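Local coordinates for superoxide dismutase 1 (Perkinsus marinus, PDB 2CW2), which probably disproportionates superoxide radicals to hydrogen peroxide and dioxygen, as an iron-dependent member of the iron/manganese superoxide dismutase family, at residues T55-H58 with D59-Q63; T106-F109 with N110-P114. All coordinates share one frame; numbering follows the deposited sequence.

How the contacts relate
Both contacts lie in the alpha-hairpin domain of the iron/manganese superoxide dismutase fold, their centres about 14 Å apart. Contact 1 comes first along the chain, on helix 51-73; contact 2 follows at the end of helix 93-110 and in the loop leading to helix 122-132. The two helices deliver His57 and His105 to one iron ion, whose other protein ligands, Asp187 and His191, follow later in the chain. The contacts touch directly: the Phe109 and His57 rings meet edge-to-face, with Phe109 CZ 3.7 Å from His57 CG, and His62 ND1 lies 3.5 Å from Phe109 CE1. The metal ligand His57 is therefore packed against the neighbouring helix.

Contact 1. Residues T55-H58 with D59-Q63; sequences TYHH and DKHHQ. With FE (Fe (III) ion), chain C.
Tyr56 and His57 sit one turn before Lys60 and His61 on helix 51-73, which widens here into pi-type turns: His61 N reaches Tyr56 O at 3.0 Å, and His62 N bonds His57 O at 2.9 Å. Tyr56 O also accepts from Lys60 N, which stands above the carbonyl plane, so a single oxygen serves an i+4 and an i+5 donor. This is the first helix of the alpha hairpin of iron/manganese superoxide dismutases, and it supplies the metal ligand His57. CG of His57 lies anti to the backbone N (chi1 -159°), which carries the ring off the helix and lets NE2 bind the iron at 1.9 Å; His105, Asp187 and His191 complete the protein ligands, with a water 2.4 Å from the iron. His61 CB sits at the edge of the His57 ring, near its plane, 4.1 Å from CD2. The His61 ring stacks on His191, while its NE2 is hydrogen-bonded to Tyr194 OH of the second subunit, linking the surroundings of the metal to the dimer interface. Tyr56 and Lys60 run side by side, the lysine CG 4.1 Å from Tyr56 CD1, and both pack on Asn199 of the second subunit. On the buried His58, NE2 donates to Pro36 O, and CD2 comes within 3.5 Å of His62 ND1, the two ring planes nearly perpendicular. The other ring nitrogen, ND1, is held by the next residue, Asp59, whose other oxygen forms a salt bridge with Lys42. Both ring nitrogens thus have an acceptor, which probably fixes the rotation of the ring and is consistent with a protonated imidazole: His58 ND1 donates almost straight to Asp59 OD1 at 2.9 Å, with the oxygen in the ring plane although the carboxylate itself is turned 78° from it.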
loop_
_atom_site.group_PDB
_atom_site.type_symbol
_atom_site.label_atom_id
_atom_site.label_comp_id
_atom_site.label_asym_id
_atom_site.label_seq_id
_atom_site.Cartn_x
_atom_site.Cartn_y
_atom_site.Cartn_z
ATOM N N THR A 55 -12.451 12.484 5.807
ATOM C CA THR A 55 -12.478 13.435 4.711
ATOM C C THR A 55 -11.568 12.988 3.577
ATOM O O THR A 55 -11.992 12.909 2.430
ATOM C CB THR A 55 -12.114 14.832 5.221
ATOM O OG1 THR A 55 -13.107 15.205 6.182
ATOM C CG2 THR A 55 -12.288 15.884 4.122
ATOM N N TYR A 56 -10.317 12.683 3.885
ATOM C CA TYR A 56 -9.401 12.244 2.837
ATOM C C TYR A 56 -9.791 10.877 2.267
ATOM O O TYR A 56 -9.808 10.673 1.046
ATOM C CB TYR A 56 -7.973 12.192 3.367
ATOM C CG TYR A 56 -7.300 13.538 3.339
ATOM C CD1 TYR A 56 -6.666 13.982 2.186
ATOM C CD2 TYR A 56 -7.322 14.379 4.452
ATOM C CE1 TYR A 56 -6.052 15.210 2.134
ATOM C CE2 TYR A 56 -6.707 15.625 4.410
ATOM C CZ TYR A 56 -6.072 16.032 3.236
ATOM O OH TYR A 56 -5.459 17.265 3.152
ATOM N N HIS A 57 -10.120 9.952 3.156
ATOM C CA HIS A 57 -10.366 8.567 2.725
ATOM C C HIS A 57 -11.612 8.507 1.843
ATOM O O HIS A 57 -11.622 7.877 0.786
ATOM C CB HIS A 57 -10.481 7.586 3.927
ATOM C CG HIS A 57 -10.219 6.135 3.564
ATOM N ND1 HIS A 57 -10.269 5.109 4.488
ATOM C CD2 HIS A 57 -9.890 5.550 2.377
ATOM C CE1 HIS A 57 -9.988 3.960 3.885
ATOM N NE2 HIS A 57 -9.764 4.191 2.596
ATOM N N HIS A 58 -12.676 9.164 2.280
ATOM C CA HIS A 58 -13.897 9.153 1.495
ATOM C C HIS A 58 -13.901 10.210 0.378
ATOM O O HIS A 58 -14.121 9.873 -0.791
ATOM C CB HIS A 58 -15.120 9.360 2.383
ATOM C CG HIS A 58 -16.419 9.357 1.622
ATOM N ND1 HIS A 58 -16.954 10.492 1.054
ATOM C CD2 HIS A 58 -17.281 8.354 1.336
ATOM C CE1 HIS A 58 -18.103 10.192 0.460
ATOM N NE2 HIS A 58 -18.324 8.900 0.615
ATOM N N ASP A 59 -13.688 11.478 0.744
ATOM C CA ASP A 59 -13.838 12.581 -0.214
ATOM C C ASP A 59 -12.711 12.668 -1.230
ATOM O O ASP A 59 -12.908 13.233 -2.321
ATOM C CB ASP A 59 -13.964 13.949 0.481
ATOM C CG ASP A 59 -15.136 14.026 1.472
ATOM O OD1 ASP A 59 -16.033 13.153 1.502
ATOM O OD2 ASP A 59 -15.232 14.962 2.275
ATOM N N LYS A 60 -11.529 12.151 -0.898
ATOM C CA LYS A 60 -10.464 12.084 -1.900
ATOM C C LYS A 60 -10.316 10.681 -2.532
ATOM O O LYS A 60 -10.580 10.506 -3.734
ATOM C CB LYS A 60 -9.106 12.638 -1.373
ATOM C CG LYS A 60 -9.090 14.195 -1.065
ATOM C CD LYS A 60 -9.446 15.046 -2.301
ATOM C CE LYS A 60 -9.219 16.582 -2.125
ATOM N NZ LYS A 60 -8.926 16.983 -0.730
ATOM N N HIS A 61 -9.918 9.686 -1.733
ATOM C CA HIS A 61 -9.595 8.367 -2.281
ATOM C C HIS A 61 -10.817 7.710 -2.901
ATOM O O HIS A 61 -10.808 7.362 -4.082
ATOM C CB HIS A 61 -9.015 7.444 -1.195
ATOM C CG HIS A 61 -7.663 7.863 -0.705
ATOM N ND1 HIS A 61 -6.497 7.548 -1.372
ATOM C CD2 HIS A 61 -7.290 8.574 0.384
ATOM C CE1 HIS A 61 -5.466 8.048 -0.715
ATOM N NE2 HIS A 61 -5.920 8.666 0.360
ATOM N N HIS A 62 -11.861 7.525 -2.089
ATOM C CA HIS A 62 -13.081 6.851 -2.525
ATOM C C HIS A 62 -13.675 7.580 -3.732
ATOM O O HIS A 62 -13.928 6.976 -4.780
ATOM C CB HIS A 62 -14.100 6.803 -1.370
ATOM C CG HIS A 62 -15.227 5.816 -1.558
ATOM N ND1 HIS A 62 -16.254 5.697 -0.642
ATOM C CD2 HIS A 62 -15.493 4.918 -2.537
ATOM C CE1 HIS A 62 -17.093 4.752 -1.037
ATOM N NE2 HIS A 62 -16.664 4.269 -2.193
ATOM N N GLN A 63 -13.913 8.876 -3.577
ATOM C CA GLN A 63 -14.541 9.639 -4.649
ATOM C C GLN A 63 -13.736 9.597 -5.933
ATOM O O GLN A 63 -14.297 9.568 -7.028
ATOM C CB GLN A 63 -14.773 11.088 -4.226
ATOM C CG GLN A 63 -15.398 11.945 -5.332
ATOM C CD GLN A 63 -16.856 11.626 -5.552
ATOM O OE1 GLN A 63 -17.660 11.735 -4.620
ATOM N NE2 GLN A 63 -17.209 11.224 -6.780
HETATM FE FE FE C . -8.950 2.846 1.453
HETATM O O HOH W 1 -8.052 1.080 0.194
#

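Contact 2. Residues T106-F109 with N110-P114; sequences TFFF and NNLAP
Leu112 lays its CD1 methyl over one face of the Phe108 ring in a CH-pi contact, 4.2 Å from CD1 to the ring centroid and 23° off the normal. The methyl is displaced toward the rim, so its nearest ring atom is Phe108 CZ at 3.9 Å. CG of Phe108 lies anti to the backbone N and beside the carbonyl carbon (chi1 178°), which turns the ring toward the following residues, where Leu112 meets it after the chain has left the last turn. Both side chains are buried and border helix 201-208, Phe108 on Tyr204 and Leu112 on Tyr208. One residue earlier, Phe107 and Asn111 cross with ring and amide planes nearly perpendicular, Asn111 OD1 standing 4.2 Å from Phe107 CE2. That amide oxygen finds its polar partner in Asn185 N of strand 181-187, while the Phe107 ring meets Phe216 edge-to-face. Thr106 and Asn110 instead lie side by side and point the same way, with the methyl CG2 of Thr106 3.7 Å from Asn110 OD1. Along the backbone the helical bonding fades. Asn110 N still makes a regular bond to Thr106 O at 3.1 Å, but Asn111 N, which keeps a weak bond to Phe107 O, turns to Phe108 O at 2.9 Å, approaching from above the carbonyl plane as the turn tightens. Leu112 N makes a weak bond to Phe109 O, which also accepts from Tyr40 OH. The nearest side-chain atom of Phe108 is about 6 Å from the iron, and His105, a metal ligand, directly precedes Thr106. The arrangement is the C-terminal end of the second long helix of the superoxide dismutase alpha hairpin, where an aromatic run beside the metal site gives way to the loop that leads on to helix 122-132.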
loop_
_atom_site.group_PDB
_atom_site.type_symbol
_atom_site.label_atom_id
_atom_site.label_comp_id
_atom_site.label_asym_id
_atom_site.label_seq_id
_atom_site.Cartn_x
_atom_site.Cartn_y
_atom_site.Cartn_z
ATOM N N THR A 106 -17.187 1.582 -0.020
ATOM C CA THR A 106 -18.577 1.732 0.380
ATOM C C THR A 106 -18.906 0.712 1.471
ATOM O O THR A 106 -19.538 1.021 2.482
ATOM C CB THR A 106 -19.483 1.535 -0.845
ATOM O OG1 THR A 106 -19.262 2.620 -1.746
ATOM C CG2 THR A 106 -20.940 1.643 -0.449
ATOM N N PHE A 107 -18.447 -0.513 1.273
ATOM C CA PHE A 107 -18.707 -1.572 2.239
ATOM C C PHE A 107 -18.000 -1.248 3.566
ATOM O O PHE A 107 -18.577 -1.414 4.655
ATOM C CB PHE A 107 -18.154 -2.891 1.686
ATOM C CG PHE A 107 -18.599 -4.108 2.451
ATOM C CD1 PHE A 107 -19.660 -4.882 1.987
ATOM C CD2 PHE A 107 -17.959 -4.489 3.616
ATOM C CE1 PHE A 107 -20.083 -5.995 2.681
ATOM C CE2 PHE A 107 -18.386 -5.628 4.327
ATOM C CZ PHE A 107 -19.445 -6.383 3.850
ATOM N N PHE A 108 -16.754 -0.801 3.466
ATOM C CA PHE A 108 -15.952 -0.452 4.656
ATOM C C PHE A 108 -16.651 0.628 5.495
ATOM O O PHE A 108 -16.865 0.467 6.690
ATOM C CB PHE A 108 -14.541 0.018 4.244
ATOM C CG PHE A 108 -13.661 0.438 5.418
ATOM C CD1 PHE A 108 -13.334 -0.466 6.422
ATOM C CD2 PHE A 108 -13.142 1.733 5.486
ATOM C CE1 PHE A 108 -12.533 -0.084 7.491
ATOM C CE2 PHE A 108 -12.325 2.121 6.548
ATOM C CZ PHE A 108 -12.023 1.200 7.555
ATOM N N PHE A 109 -17.032 1.729 4.866
ATOM C CA PHE A 109 -17.625 2.838 5.611
ATOM C C PHE A 109 -19.007 2.458 6.186
ATOM O O PHE A 109 -19.388 2.933 7.270
ATOM C CB PHE A 109 -17.717 4.098 4.714
ATOM C CG PHE A 109 -16.366 4.674 4.300
ATOM C CD1 PHE A 109 -16.122 5.021 2.976
ATOM C CD2 PHE A 109 -15.380 4.938 5.247
ATOM C CE1 PHE A 109 -14.888 5.567 2.577
ATOM C CE2 PHE A 109 -14.139 5.467 4.861
ATOM C CZ PHE A 109 -13.896 5.792 3.507
ATOM N N ASN A 110 -19.737 1.597 5.472
ATOM C CA ASN A 110 -20.996 1.046 5.984
ATOM C C ASN A 110 -20.765 0.164 7.213
ATOM O O ASN A 110 -21.637 0.057 8.092
ATOM C CB ASN A 110 -21.714 0.235 4.890
ATOM C CG ASN A 110 -22.458 1.127 3.886
ATOM O OD1 ASN A 110 -22.711 0.737 2.719
ATOM N ND2 ASN A 110 -22.843 2.293 4.335
ATOM N N ASN A 111 -19.568 -0.429 7.264
ATOM C CA ASN A 111 -19.165 -1.416 8.267
ATOM C C ASN A 111 -18.724 -0.783 9.572
ATOM O O ASN A 111 -18.421 -1.501 10.528
ATOM C CB ASN A 111 -18.011 -2.280 7.695
ATOM C CG ASN A 111 -17.706 -3.486 8.531
ATOM O OD1 ASN A 111 -17.059 -4.405 8.075
ATOM N ND2 ASN A 111 -18.202 -3.499 9.778
ATOM N N LEU A 112 -18.645 0.549 9.607
ATOM C CA LEU A 112 -18.335 1.310 10.815
ATOM C C LEU A 112 -19.571 2.093 11.268
ATOM O O LEU A 112 -20.465 2.358 10.467
ATOM C CB LEU A 112 -17.182 2.297 10.574
ATOM C CG LEU A 112 -16.015 1.802 9.729
ATOM C CD1 LEU A 112 -15.025 2.928 9.399
ATOM C CD2 LEU A 112 -15.354 0.643 10.460
ATOM N N ALA A 113 -19.623 2.463 12.538
ATOM C CA ALA A 113 -20.779 3.219 13.039
ATOM C C ALA A 113 -20.440 3.912 14.365
ATOM O O ALA A 113 -19.701 3.375 15.179
ATOM C CB ALA A 113 -21.987 2.297 13.214
ATOM N N PRO A 114 -20.978 5.109 14.567
ATOM C CA PRO A 114 -20.751 5.850 15.818
ATOM C C PRO A 114 -21.269 5.122 17.050
ATOM O O PRO A 114 -20.699 5.307 18.129
ATOM C CB PRO A 114 -21.526 7.160 15.621
ATOM C CG PRO A 114 -22.346 6.995 14.384
ATOM C CD PRO A 114 -21.834 5.835 13.615
#